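Local coordinates for protein putative oxidoreductase molybdopterin-binding subunit (Sulfolobus tokodaii, PDB 4ZOH) that probably serves as the molybdopterin-binding subunit of a xanthine dehydrogenase-type oxidoreductase, holding a pterin cytosine dinucleotide cofactor, at residues 63-67 and 68-72; 71-75 and 76-80; 85-88 and 89-92; 242-245 and 246-249; 624-627 and 628-632. All coordinates share one frame; numbering follows the deposited sequence.

Interaction 1: residues 63-67 and 68-72; sequences GKDFP and IATKE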
loop_
_atom_site.group_PDB
_atom_site.type_symbol
_atom_site.label_atom_id
_atom_site.label_comp_id
_atom_site.label_asym_id
_atom_site.label_seq_id
_atom_site.Cartn_x
_atom_site.Cartn_y
_atom_site.Cartn_z
ATOM N N GLY A 63 15.964 -29.973 9.123
ATOM C CA GLY A 63 16.794 -30.996 8.505
ATOM C C GLY A 63 17.890 -30.414 7.652
ATOM O O GLY A 63 18.672 -31.166 7.095
ATOM N N LYS A 64 17.960 -29.075 7.544
ATOM C CA LYS A 64 19.035 -28.415 6.786
ATOM C C LYS A 64 19.633 -27.243 7.545
ATOM O O LYS A 64 19.076 -26.751 8.535
ATOM C CB LYS A 64 18.545 -28.035 5.405
ATOM C CG LYS A 64 18.076 -29.262 4.653
ATOM C CD LYS A 64 17.176 -28.907 3.511
ATOM C CE LYS A 64 17.861 -29.252 2.204
ATOM N NZ LYS A 64 16.859 -29.176 1.099
ATOM N N ASP A 65 20.818 -26.850 7.154
ATOM C CA ASP A 65 21.455 -25.733 7.834
ATOM C C ASP A 65 21.437 -24.464 6.916
ATOM O O ASP A 65 22.112 -23.497 7.220
ATOM C CB ASP A 65 22.910 -26.085 8.203
ATOM C CG ASP A 65 23.055 -26.891 9.531
ATOM O OD1 ASP A 65 22.495 -26.481 10.575
ATOM O OD2 ASP A 65 23.828 -27.904 9.500
ATOM N N PHE A 66 20.718 -24.505 5.794
ATOM C CA PHE A 66 20.618 -23.394 4.785
ATOM C C PHE A 66 19.197 -23.493 4.263
ATOM O O PHE A 66 18.733 -24.628 4.050
ATOM C CB PHE A 66 21.648 -23.560 3.644
ATOM C CG PHE A 66 23.093 -23.446 4.131
ATOM C CD1 PHE A 66 23.737 -22.167 4.256
ATOM C CD2 PHE A 66 23.822 -24.615 4.532
ATOM C CE1 PHE A 66 25.039 -22.077 4.768
ATOM C CE2 PHE A 66 25.135 -24.519 5.047
ATOM C CZ PHE A 66 25.746 -23.252 5.173
ATOM N N PRO A 67 18.499 -22.349 4.050
ATOM C CA PRO A 67 19.056 -20.965 4.222
ATOM C C PRO A 67 19.371 -20.540 5.641
ATOM O O PRO A 67 20.319 -19.728 5.861
ATOM C CB PRO A 67 17.933 -20.054 3.680
ATOM C CG PRO A 67 16.708 -20.933 3.537
ATOM C CD PRO A 67 17.267 -22.342 3.258
ATOM N N ILE A 68 18.591 -21.027 6.610
ATOM C CA ILE A 68 18.816 -20.640 8.027
ATOM C C ILE A 68 19.544 -21.808 8.760
ATOM O O ILE A 68 19.201 -22.962 8.518
ATOM C CB ILE A 68 17.522 -20.273 8.743
ATOM C CG1 ILE A 68 16.707 -19.207 7.951
ATOM C CG2 ILE A 68 17.810 -19.780 10.200
ATOM C CD1 ILE A 68 17.376 -17.769 7.828
ATOM N N ALA A 69 20.545 -21.526 9.612
ATOM C CA ALA A 69 21.238 -22.601 10.291
ATOM C C ALA A 69 20.295 -23.100 11.358
ATOM O O ALA A 69 19.620 -22.269 12.040
ATOM C CB ALA A 69 22.514 -22.140 10.910
ATOM N N THR A 70 20.245 -24.441 11.481
ATOM C CA THR A 70 19.435 -25.175 12.533
ATOM C C THR A 70 20.282 -25.843 13.612
ATOM O O THR A 70 20.110 -25.531 14.774
ATOM C CB THR A 70 18.537 -26.239 11.915
ATOM O OG1 THR A 70 19.343 -27.067 11.089
ATOM C CG2 THR A 70 17.478 -25.623 11.045
ATOM N N LYS A 71 21.229 -26.712 13.223
ATOM C CA LYS A 71 22.240 -27.332 14.161
ATOM C C LYS A 71 23.633 -26.735 14.123
ATOM O O LYS A 71 24.384 -26.797 15.133
ATOM C CB LYS A 71 22.480 -28.803 13.853
ATOM C CG LYS A 71 21.466 -29.495 12.994
ATOM C CD LYS A 71 20.438 -30.178 13.853
ATOM C CE LYS A 71 19.815 -31.308 13.045
ATOM N NZ LYS A 71 18.475 -31.552 13.634
ATOM N N GLU A 72 24.011 -26.192 12.955
ATOM C CA GLU A 72 25.392 -25.791 12.760
ATOM C C GLU A 72 25.504 -24.498 11.923
ATOM O O GLU A 72 25.096 -24.470 10.739
ATOM C CB GLU A 72 26.169 -26.939 12.107
ATOM C CG GLU A 72 27.716 -26.807 12.159
ATOM C CD GLU A 72 28.395 -27.964 11.404
ATOM O OE1 GLU A 72 27.797 -29.069 11.336
ATOM O OE2 GLU A 72 29.506 -27.772 10.833
HETATM O O HOH W 1 17.271 -29.243 11.538
HETATM O O HOH W 2 25.369 -23.336 8.211
#
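The carboxylate of Asp-65 meets the backbone of Thr-70, Lys-71 and Glu-72 through one oxygen, OD1. Thr-70 N comes to the anti lone pair of Asp-65 OD1, at 3.2 Å. Lys-71 N approaches nearly in line with the C-O bond, 2.9 Å from Asp-65 OD1. Glu-72 N reaches Asp-65 OD1 from above the carboxylate plane, at 2.8 Å and 40° out of it. Three N-H groups thus grip one oxygen and hold the carboxylate against the turning chain. Asp-65 CG lies anti to its own carbonyl carbon (chi1 -83°), and this puts OD1 among the three donors. Asp-65 OD2 rests 3.6 Å from Glu-72 CB and is hydrogen-bonded to His-122. The carboxylates of Asp-65 and Glu-72 are turned 66° apart and carry like charges. Bonds from His-43 and Ser-123 N to Glu-72 OE2 probably ease this. An alanine in place of Asp-65 would remove the carboxylate and would probably leave the N-H groups of Thr-70, Lys-71 and Glu-72 without this acceptor and His-122 without its partner. Beside this centre, Thr-70 OG1 donates to Lys-64 O at 2.6 Å, from above the carbonyl plane. Ala-69 CA makes a CH-O contact with Asp-65 O at 3.3 Å. The peptide bond between Phe-66 and Pro-67 is cis, which bends the chain before Ile-68. Pro-67 and Ile-68 both pack on helix 223-235. The arrangement is an irregular loop cross-tied by a buried aspartate, leading from strand 54-56 to strand 72-73 in the a/b hammerhead domain.

Interaction 2: residues 71-75 and 76-80; sequences KETTY and VGQPI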
loop_
_atom_site.group_PDB
_atom_site.type_symbol
_atom_site.label_atom_id
_atom_site.label_comp_id
_atom_site.label_asym_id
_atom_site.label_seq_id
_atom_site.Cartn_x
_atom_site.Cartn_y
_atom_site.Cartn_z
ATOM N N LYS A 71 21.229 -26.712 13.223
ATOM C CA LYS A 71 22.240 -27.332 14.161
ATOM C C LYS A 71 23.633 -26.735 14.123
ATOM O O LYS A 71 24.384 -26.797 15.133
ATOM C CB LYS A 71 22.480 -28.803 13.853
ATOM C CG LYS A 71 21.466 -29.495 12.994
ATOM C CD LYS A 71 20.438 -30.178 13.853
ATOM C CE LYS A 71 19.815 -31.308 13.045
ATOM N NZ LYS A 71 18.475 -31.552 13.634
ATOM N N GLU A 72 24.011 -26.192 12.955
ATOM C CA GLU A 72 25.392 -25.791 12.760
ATOM C C GLU A 72 25.504 -24.498 11.923
ATOM O O GLU A 72 25.096 -24.470 10.739
ATOM C CB GLU A 72 26.169 -26.939 12.107
ATOM C CG GLU A 72 27.716 -26.807 12.159
ATOM C CD GLU A 72 28.395 -27.964 11.404
ATOM O OE1 GLU A 72 27.797 -29.069 11.336
ATOM O OE2 GLU A 72 29.506 -27.772 10.833
ATOM N N THR A 73 26.065 -23.469 12.559
ATOM C CA THR A 73 26.347 -22.212 11.902
ATOM C C THR A 73 27.793 -22.150 11.386
ATOM O O THR A 73 28.715 -22.485 12.145
ATOM C CB THR A 73 26.045 -21.006 12.801
ATOM O OG1 THR A 73 26.322 -19.807 12.049
ATOM C CG2 THR A 73 26.854 -21.015 14.066
ATOM N N THR A 74 27.955 -21.667 10.139
ATOM C CA THR A 74 29.198 -21.606 9.410
ATOM C C THR A 74 29.864 -20.240 9.103
ATOM O O THR A 74 30.855 -20.228 8.340
ATOM C CB THR A 74 29.088 -22.364 8.114
ATOM O OG1 THR A 74 27.914 -21.932 7.416
ATOM C CG2 THR A 74 28.985 -23.897 8.377
ATOM N N TYR A 75 29.375 -19.128 9.690
ATOM C CA TYR A 75 30.012 -17.793 9.544
ATOM C C TYR A 75 29.396 -16.828 10.496
ATOM O O TYR A 75 28.174 -16.889 10.727
ATOM C CB TYR A 75 29.930 -17.254 8.071
ATOM C CG TYR A 75 28.564 -17.102 7.440
ATOM C CD1 TYR A 75 27.932 -15.843 7.382
ATOM C CD2 TYR A 75 27.865 -18.205 6.925
ATOM C CE1 TYR A 75 26.686 -15.685 6.797
ATOM C CE2 TYR A 75 26.614 -18.056 6.345
ATOM C CZ TYR A 75 26.029 -16.761 6.272
ATOM O OH TYR A 75 24.784 -16.582 5.668
ATOM N N VAL A 76 30.214 -15.974 11.097
ATOM C CA VAL A 76 29.721 -14.777 11.780
ATOM C C VAL A 76 28.798 -14.013 10.795
ATOM O O VAL A 76 29.130 -13.865 9.579
ATOM C CB VAL A 76 30.859 -13.914 12.234
ATOM C CG1 VAL A 76 30.397 -12.708 13.082
ATOM C CG2 VAL A 76 31.823 -14.792 13.021
ATOM N N GLY A 77 27.601 -13.675 11.290
ATOM C CA GLY A 77 26.578 -12.986 10.499
ATOM C C GLY A 77 25.505 -13.919 9.954
ATOM O O GLY A 77 24.506 -13.426 9.370
ATOM N N GLN A 78 25.701 -15.247 10.084
ATOM C CA GLN A 78 24.669 -16.160 9.596
ATOM C C GLN A 78 23.404 -16.040 10.450
ATOM O O GLN A 78 23.490 -15.977 11.672
ATOM C CB GLN A 78 25.108 -17.603 9.512
ATOM C CG GLN A 78 24.161 -18.481 8.643
ATOM C CD GLN A 78 24.644 -19.917 8.657
ATOM O OE1 GLN A 78 25.420 -20.251 9.528
ATOM N NE2 GLN A 78 24.262 -20.736 7.673
ATOM N N PRO A 79 22.239 -15.942 9.793
ATOM C CA PRO A 79 20.992 -16.042 10.577
ATOM C C PRO A 79 20.809 -17.429 11.284
ATOM O O PRO A 79 20.924 -18.534 10.649
ATOM C CB PRO A 79 19.881 -15.820 9.517
ATOM C CG PRO A 79 20.551 -15.273 8.313
ATOM C CD PRO A 79 21.982 -15.793 8.335
ATOM N N ILE A 80 20.553 -17.332 12.575
ATOM C CA ILE A 80 20.344 -18.518 13.416
ATOM C C ILE A 80 18.973 -18.534 14.111
ATOM O O ILE A 80 18.538 -19.579 14.626
ATOM C CB ILE A 80 21.536 -18.723 14.416
ATOM C CG1 ILE A 80 21.717 -17.514 15.319
ATOM C CG2 ILE A 80 22.773 -19.038 13.592
ATOM C CD1 ILE A 80 22.697 -17.725 16.478
HETATM O O HOH W 2 25.369 -23.336 8.211
HETATM O O HOH W 3 23.086 -19.195 5.576
#
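Gln-78 OE1 takes two hydrogen bonds, from Thr-73 and Thr-74. Thr-73 OG1 donates to Gln-78 OE1 at 2.7 Å, in the carbonyl plane. Thr-74 N donates to the same OE1 of Gln-78 at 3.0 Å, tilted 25° from that plane. The aliphatic part of Gln-78 also lies against one face of the Tyr-75 ring. Gln-78 CB sits over the ring centre, 3.5 Å from the centroid of Tyr-75, in a CH-pi contact. Gln-78 CG lies 3.4 Å from Tyr-75 CE2, and the amide plane is inclined 29° to the ring. Tyr-75 CG stands between its backbone N and carbonyl carbon (chi1 58°), which folds the ring back over Gln-78. The backbone makes a type II beta turn from Tyr-75 to Gln-78, closed by Gln-78 N to Tyr-75 O at 3.0 Å. Gly-77 has a positive phi, and a CB there would jam against the carbonyl O of Val-76. The turn joins strand 72-73 to strand 79-85 in the a/b hammerhead domain. Two waters accept from Gln-78 NE2. Water 2 also bonds Glu-72 O and Thr-74 OG1, while water 3 also bonds Tyr-75 OH. With OE1 accepting twice and NE2 donating twice, the amide is fixed in its rotation. Ile-80 CG2 packs 3.9 Å from Thr-73 CB. Further out, Arg-38 donates to Gly-77 O and Asn-324 to Thr-74 O. Ile-80 continues into a cluster with Ile-46, Val-100 and Tyr-102.

Interaction 3: residues 85-88 and 89-92; sequences AKDR and YEAY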
loop_
_atom_site.group_PDB
_atom_site.type_symbol
_atom_site.label_atom_id
_atom_site.label_comp_id
_atom_site.label_asym_id
_atom_site.label_seq_id
_atom_site.Cartn_x
_atom_site.Cartn_y
_atom_site.Cartn_z
ATOM N N ALA A 85 8.100 -8.708 15.919
ATOM C CA ALA A 85 7.509 -7.805 16.899
ATOM C C ALA A 85 6.636 -6.733 16.207
ATOM O O ALA A 85 6.554 -6.668 14.971
ATOM C CB ALA A 85 8.584 -7.164 17.786
ATOM N N LYS A 86 6.017 -5.900 17.018
ATOM C CA LYS A 86 5.087 -4.885 16.580
ATOM C C LYS A 86 5.757 -3.856 15.732
ATOM O O LYS A 86 5.095 -3.310 14.871
ATOM C CB LYS A 86 4.478 -4.226 17.817
ATOM C CG LYS A 86 3.747 -2.899 17.667
ATOM C CD LYS A 86 3.822 -2.057 18.949
ATOM C CE LYS A 86 2.535 -1.280 19.189
ATOM N NZ LYS A 86 2.139 -1.199 20.636
ATOM N N ASP A 87 7.023 -3.532 16.031
ATOM C CA ASP A 87 7.820 -2.588 15.216
ATOM C C ASP A 87 9.328 -2.814 15.363
ATOM O O ASP A 87 9.761 -3.634 16.199
ATOM C CB ASP A 87 7.432 -1.135 15.497
ATOM C CG ASP A 87 8.068 -0.594 16.698
ATOM O OD1 ASP A 87 8.630 -1.301 17.538
ATOM O OD2 ASP A 87 8.022 0.585 16.816
ATOM N N ARG A 88 10.128 -2.103 14.568
ATOM C CA ARG A 88 11.567 -2.344 14.519
ATOM C C ARG A 88 12.281 -2.167 15.863
ATOM O O ARG A 88 13.221 -2.926 16.144
ATOM C CB ARG A 88 12.253 -1.501 13.452
ATOM C CG ARG A 88 11.912 -0.019 13.452
ATOM C CD ARG A 88 12.241 0.539 12.029
ATOM N NE ARG A 88 11.251 0.081 11.039
ATOM C CZ ARG A 88 11.483 0.107 9.727
ATOM N NH1 ARG A 88 12.677 0.555 9.244
ATOM N NH2 ARG A 88 10.554 -0.311 8.894
ATOM N N TYR A 89 11.848 -1.189 16.665
ATOM C CA TYR A 89 12.478 -0.885 17.928
ATOM C C TYR A 89 12.272 -2.054 18.869
ATOM O O TYR A 89 13.214 -2.487 19.506
ATOM C CB TYR A 89 11.895 0.423 18.544
ATOM C CG TYR A 89 12.429 1.694 17.864
ATOM C CD1 TYR A 89 13.362 2.533 18.529
ATOM C CD2 TYR A 89 12.028 2.073 16.546
ATOM C CE1 TYR A 89 13.832 3.717 17.919
ATOM C CE2 TYR A 89 12.494 3.257 15.949
ATOM C CZ TYR A 89 13.405 4.061 16.636
ATOM O OH TYR A 89 13.919 5.213 16.071
ATOM N N GLU A 90 11.047 -2.589 18.899
ATOM C CA GLU A 90 10.706 -3.691 19.782
ATOM C C GLU A 90 11.285 -4.968 19.283
ATOM O O GLU A 90 11.722 -5.787 20.095
ATOM C CB GLU A 90 9.190 -3.817 19.973
ATOM C CG GLU A 90 8.637 -2.587 20.700
ATOM C CD GLU A 90 7.149 -2.682 21.031
ATOM O OE1 GLU A 90 6.567 -3.764 20.796
ATOM O OE2 GLU A 90 6.547 -1.695 21.514
ATOM N N ALA A 91 11.376 -5.121 17.960
ATOM C CA ALA A 91 12.076 -6.278 17.371
ATOM C C ALA A 91 13.514 -6.357 17.884
ATOM O O ALA A 91 14.011 -7.455 18.236
ATOM C CB ALA A 91 12.027 -6.298 15.843
ATOM N N TYR A 92 14.192 -5.201 17.964
ATOM C CA TYR A 92 15.594 -5.264 18.363
ATOM C C TYR A 92 15.730 -5.439 19.876
ATOM O O TYR A 92 16.672 -6.062 20.303
ATOM C CB TYR A 92 16.453 -4.161 17.730
ATOM C CG TYR A 92 16.805 -4.536 16.262
ATOM C CD1 TYR A 92 15.875 -4.265 15.209
ATOM C CD2 TYR A 92 18.027 -5.165 15.905
ATOM C CE1 TYR A 92 16.140 -4.579 13.868
ATOM C CE2 TYR A 92 18.308 -5.511 14.541
ATOM C CZ TYR A 92 17.345 -5.198 13.521
ATOM O OH TYR A 92 17.494 -5.471 12.162
HETATM O O HOH W 4 6.143 -6.043 19.949
#
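Asp-87 and Arg-88 give their carbonyl oxygens to Ala-91 and Tyr-92 in the first turn of helix 88-95. Ala-91 N donates to Asp-87 O at 2.8 Å. Tyr-92 N bonds Arg-88 O at 3.1 Å. The motif is a helix N-cap, placed where strand 79-85 of the hammerhead domain runs into the helix. Asp-87 is the cap residue. Its OD1 accepts from Glu-90 N at 3.1 Å, with a nearly straight bond (164°). Asp-87 CG lies between its backbone N and carbonyl carbon (chi1 82°), which swings OD1 over the helix end. The other oxygen, OD2, pairs outside this contact, in a salt bridge with a basic side chain of another protein chain. Ala-85 CB packs 4.0 Å from Ala-91 CB. Water 4 accepts from Lys-86 N and donates to Glu-90 OE1, so it ties the strand end to the helix. Arg-88 leads off to a salt bridge with Asp-24, and Tyr-89 OH bonds another protein chain. The contact therefore lies at a subunit interface. On the helix flank, Arg-88 O sits at the edge of the Tyr-92 ring, in its plane, 3.1 Å from Tyr-92 CD1.

Interaction 4: residues 242-245 and 246-249; sequences VPTR and TEEF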
loop_
_atom_site.group_PDB
_atom_site.type_symbol
_atom_site.label_atom_id
_atom_site.label_comp_id
_atom_site.label_asym_id
_atom_site.label_seq_id
_atom_site.Cartn_x
_atom_site.Cartn_y
_atom_site.Cartn_z
ATOM N N VAL A 242 13.907 -5.284 7.437
ATOM C CA VAL A 242 14.971 -4.365 6.974
ATOM C C VAL A 242 16.180 -4.513 7.905
ATOM O O VAL A 242 16.097 -4.164 9.041
ATOM C CB VAL A 242 14.539 -2.890 6.907
ATOM C CG1 VAL A 242 15.687 -2.002 6.373
ATOM C CG2 VAL A 242 13.290 -2.729 6.053
ATOM N N PRO A 243 17.298 -5.039 7.405
ATOM C CA PRO A 243 18.529 -5.155 8.221
ATOM C C PRO A 243 19.114 -3.798 8.583
ATOM O O PRO A 243 18.913 -2.792 7.833
ATOM C CB PRO A 243 19.483 -5.940 7.303
ATOM C CG PRO A 243 19.021 -5.505 5.938
ATOM C CD PRO A 243 17.546 -5.395 5.999
ATOM N N THR A 244 19.796 -3.728 9.713
ATOM C CA THR A 244 20.646 -2.555 9.954
ATOM C C THR A 244 21.855 -2.587 8.989
ATOM O O THR A 244 22.163 -3.631 8.329
ATOM C CB THR A 244 21.175 -2.532 11.377
ATOM O OG1 THR A 244 22.135 -3.578 11.492
ATOM C CG2 THR A 244 20.008 -2.715 12.431
ATOM N N ARG A 245 22.554 -1.471 8.877
ATOM C CA ARG A 245 23.713 -1.435 7.930
ATOM C C ARG A 245 24.863 -2.327 8.500
ATOM O O ARG A 245 25.585 -2.957 7.737
ATOM C CB ARG A 245 24.200 0.037 7.705
ATOM C CG ARG A 245 25.494 0.183 6.901
ATOM C CD ARG A 245 25.434 -0.466 5.524
ATOM N NE ARG A 245 24.423 0.282 4.792
ATOM C CZ ARG A 245 24.167 0.203 3.492
ATOM N NH1 ARG A 245 24.798 -0.707 2.732
ATOM N NH2 ARG A 245 23.214 0.997 2.962
ATOM N N THR A 246 25.034 -2.352 9.820
ATOM C CA THR A 246 25.976 -3.356 10.449
ATOM C C THR A 246 25.665 -4.779 9.970
ATOM O O THR A 246 26.545 -5.490 9.434
ATOM C CB THR A 246 26.051 -3.235 11.970
ATOM O OG1 THR A 246 26.437 -1.895 12.289
ATOM C CG2 THR A 246 27.064 -4.221 12.604
ATOM N N GLU A 247 24.399 -5.164 10.052
ATOM C CA GLU A 247 23.988 -6.450 9.508
ATOM C C GLU A 247 24.367 -6.616 8.055
ATOM O O GLU A 247 24.868 -7.696 7.633
ATOM C CB GLU A 247 22.448 -6.610 9.648
ATOM C CG GLU A 247 22.029 -6.878 11.105
ATOM C CD GLU A 247 20.546 -7.180 11.155
ATOM O OE1 GLU A 247 20.126 -8.336 10.893
ATOM O OE2 GLU A 247 19.821 -6.230 11.421
ATOM N N GLU A 248 24.085 -5.570 7.250
ATOM C CA GLU A 248 24.301 -5.683 5.829
ATOM C C GLU A 248 25.815 -5.965 5.632
ATOM O O GLU A 248 26.170 -6.883 4.955
ATOM C CB GLU A 248 23.880 -4.358 5.098
ATOM C CG GLU A 248 23.792 -4.556 3.599
ATOM C CD GLU A 248 22.556 -5.309 3.120
ATOM O OE1 GLU A 248 22.312 -5.220 1.891
ATOM O OE2 GLU A 248 21.803 -5.995 3.944
ATOM N N PHE A 249 26.684 -5.193 6.285
ATOM C CA PHE A 249 28.132 -5.350 6.076
ATOM C C PHE A 249 28.603 -6.750 6.387
ATOM O O PHE A 249 29.374 -7.289 5.648
ATOM C CB PHE A 249 28.939 -4.347 6.939
ATOM C CG PHE A 249 29.158 -3.037 6.250
ATOM C CD1 PHE A 249 29.924 -2.997 5.076
ATOM C CD2 PHE A 249 28.599 -1.851 6.755
ATOM C CE1 PHE A 249 30.138 -1.813 4.391
ATOM C CE2 PHE A 249 28.831 -0.655 6.096
ATOM C CZ PHE A 249 29.595 -0.622 4.918
#
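Glu-247 OE2 accepts from Thr-244 N at 3.0 Å, and Tyr-92 OH is hydrogen-bonded to the same oxygen. Thr-244 N approaches from above the carboxylate plane, 48° out of it. The reciprocal bond runs from Glu-247 N to Thr-244 OG1 at 3.1 Å and is almost straight (171°). Thr-244 OG1 sits between its backbone N and carbonyl carbon (chi1 71°), a torsion that turns the hydroxyl to Glu-247 N. The two side chains pass at about a right angle. Together they form a capping box at the start of helix 245-251, with Thr-244 as N-cap. Glu-248 N to Thr-244 O and Phe-249 N to Arg-245 O, each 2.9 Å, begin the helix proper. Glu-247 OE1 makes a salt bridge with Arg-38. Replacing Glu-247 by an alanine would probably leave Thr-244 N and Tyr-92 OH without this acceptor, and Arg-38 without its charge mate. Pro-243 CG lies 3.5 Å from Glu-248 OE2, whose salt bridge is to Arg-168. Arg-245 bends at chi2 and chi3, so its methylenes lean on Phe-249, with Arg-245 CD 3.5 Å from Phe-249 CE2. Its guanidinium goes on to Pro-164 O and to the backbone of another protein chain. Phe-249 in turn meets Phe-636 edge-to-face.

Interaction 5: residues 624-627 and 628-632; sequences FFDE and NGQLL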
loop_
_atom_site.group_PDB
_atom_site.type_symbol
_atom_site.label_atom_id
_atom_site.label_comp_id
_atom_site.label_asym_id
_atom_site.label_seq_id
_atom_site.Cartn_x
_atom_site.Cartn_y
_atom_site.Cartn_z
ATOM N N PHE A 624 38.307 -7.238 5.635
ATOM C CA PHE A 624 39.193 -8.072 6.369
ATOM C C PHE A 624 38.608 -8.559 7.711
ATOM O O PHE A 624 37.865 -7.824 8.380
ATOM C CB PHE A 624 40.552 -7.342 6.596
ATOM C CG PHE A 624 41.195 -6.861 5.302
ATOM C CD1 PHE A 624 41.633 -7.808 4.306
ATOM C CD2 PHE A 624 41.351 -5.468 5.040
ATOM C CE1 PHE A 624 42.201 -7.375 3.067
ATOM C CE2 PHE A 624 41.921 -5.043 3.816
ATOM C CZ PHE A 624 42.321 -5.989 2.829
ATOM N N PHE A 625 39.039 -9.774 8.100
ATOM C CA PHE A 625 38.566 -10.468 9.318
ATOM C C PHE A 625 39.633 -10.567 10.358
ATOM O O PHE A 625 40.777 -10.770 10.040
ATOM C CB PHE A 625 38.098 -11.868 8.959
ATOM C CG PHE A 625 36.998 -11.864 7.948
ATOM C CD1 PHE A 625 35.655 -11.790 8.363
ATOM C CD2 PHE A 625 37.288 -11.893 6.569
ATOM C CE1 PHE A 625 34.630 -11.799 7.425
ATOM C CE2 PHE A 625 36.252 -11.854 5.627
ATOM C CZ PHE A 625 34.924 -11.790 6.063
ATOM N N ASP A 626 39.303 -10.405 11.614
ATOM C CA ASP A 626 40.313 -10.712 12.597
ATOM C C ASP A 626 40.416 -12.273 12.700
ATOM O O ASP A 626 39.679 -13.047 12.023
ATOM C CB ASP A 626 39.960 -10.054 13.910
ATOM C CG ASP A 626 38.731 -10.720 14.565
ATOM O OD1 ASP A 626 38.306 -11.818 14.151
ATOM O OD2 ASP A 626 38.196 -10.155 15.506
ATOM N N GLU A 627 41.333 -12.763 13.521
ATOM C CA GLU A 627 41.582 -14.192 13.530
ATOM C C GLU A 627 40.475 -15.003 14.270
ATOM O O GLU A 627 40.427 -16.208 14.132
ATOM C CB GLU A 627 42.978 -14.476 14.078
ATOM C CG GLU A 627 42.958 -14.721 15.566
ATOM C CD GLU A 627 43.981 -13.905 16.296
ATOM O OE1 GLU A 627 45.120 -13.781 15.778
ATOM O OE2 GLU A 627 43.634 -13.394 17.386
ATOM N N ASN A 628 39.583 -14.332 15.001
ATOM C CA ASN A 628 38.284 -14.909 15.410
ATOM C C ASN A 628 37.199 -14.941 14.325
ATOM O O ASN A 628 36.024 -15.146 14.652
ATOM C CB ASN A 628 37.730 -14.111 16.555
ATOM C CG ASN A 628 38.650 -14.095 17.730
ATOM O OD1 ASN A 628 39.250 -15.089 18.037
ATOM N ND2 ASN A 628 38.760 -12.968 18.394
ATOM N N GLY A 629 37.565 -14.650 13.064
ATOM C CA GLY A 629 36.609 -14.618 11.940
ATOM C C GLY A 629 35.558 -13.496 12.037
ATOM O O GLY A 629 34.500 -13.645 11.441
ATOM N N GLN A 630 35.835 -12.414 12.802
ATOM C CA GLN A 630 34.986 -11.197 12.870
ATOM C C GLN A 630 35.456 -10.194 11.819
ATOM O O GLN A 630 36.638 -9.804 11.779
ATOM C CB GLN A 630 35.071 -10.430 14.205
ATOM C CG GLN A 630 35.136 -11.220 15.502
ATOM C CD GLN A 630 33.843 -11.875 15.835
ATOM O OE1 GLN A 630 33.507 -12.936 15.302
ATOM N NE2 GLN A 630 33.120 -11.278 16.748
ATOM N N LEU A 631 34.510 -9.764 11.001
ATOM C CA LEU A 631 34.757 -8.716 10.017
ATOM C C LEU A 631 35.162 -7.441 10.768
ATOM O O LEU A 631 34.474 -7.015 11.696
ATOM C CB LEU A 631 33.495 -8.518 9.169
ATOM C CG LEU A 631 33.470 -7.359 8.182
ATOM C CD1 LEU A 631 34.628 -7.525 7.162
ATOM C CD2 LEU A 631 32.090 -7.317 7.492
ATOM N N LEU A 632 36.308 -6.877 10.414
ATOM C CA LEU A 632 36.872 -5.678 11.103
ATOM C C LEU A 632 36.169 -4.395 10.656
ATOM O O LEU A 632 36.198 -3.391 11.340
ATOM C CB LEU A 632 38.400 -5.550 10.829
ATOM C CG LEU A 632 39.285 -6.540 11.594
ATOM C CD1 LEU A 632 40.702 -6.556 10.996
ATOM C CD2 LEU A 632 39.377 -6.251 13.093
#
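Phe-624 O accepts from Leu-632 N at 2.7 Å. Asp-626 N donates to Gln-630 O, also at 2.7 Å. Two more bonds tighten the loop end. Gly-629 N reaches Asp-626 O at 2.8 Å, and Gln-630 N reaches Asp-626 OD1 at 2.9 Å. The last comes from above the carboxylate plane, 46° out of it. Asp-626 CG stands between its backbone N and carbonyl carbon (chi1 70°), which turns the carboxylate toward Gln-630 N. The result is a tight hairpin-like loop with a single beta bridge and a type I turn from Asp-626 to Gly-629. Gly-629, the fourth residue of the turn, has the positive phi of a type I turn with a G1 bulge. The hairpin-like loop lies between helix 600-619 and strand 651-655. Gln-630 runs beside Asp-626 and points the same way, its amide within 10° of the carboxylate plane. Phe-625 and Leu-631 are bridged through their backbones. Their side chains also pack, with Leu-631 CD1 over one face of the Phe-625 ring, offset toward the rim. Phe-625 CE1 lies 3.9 Å from Leu-631 CB. Both residues also touch His-254 on strand 254-266. Leu-632 CD2 lies 3.9 Å from Asp-626 CB.

Interactions 1 and 2 overlap along the chain, their centres about 8 Å apart. They share Lys-71, Glu-72 and water 2, and Ala-69 N probably bonds Pro-79 O at 3.2 Å. Interaction 3 follows at the far end of strand 79-85. It meets interaction 4 where Tyr-92 OH lies 2.6 Å from Glu-247 OE2, a probable hydrogen bond that joins helix 88-95 of the hammerhead domain to the capping box of helix 245-251 in the cofactor-binding domain. Interaction 5 touches both interaction 2 and interaction 4. Val-76 CG2 lies 3.3 Å from Gly-629 O, and Leu-631 CD2 lies 3.3 Å from Phe-249 O. In interaction 4, the side chain of Arg-245 is about 9 Å from an iron-sulfur cluster of the assembly.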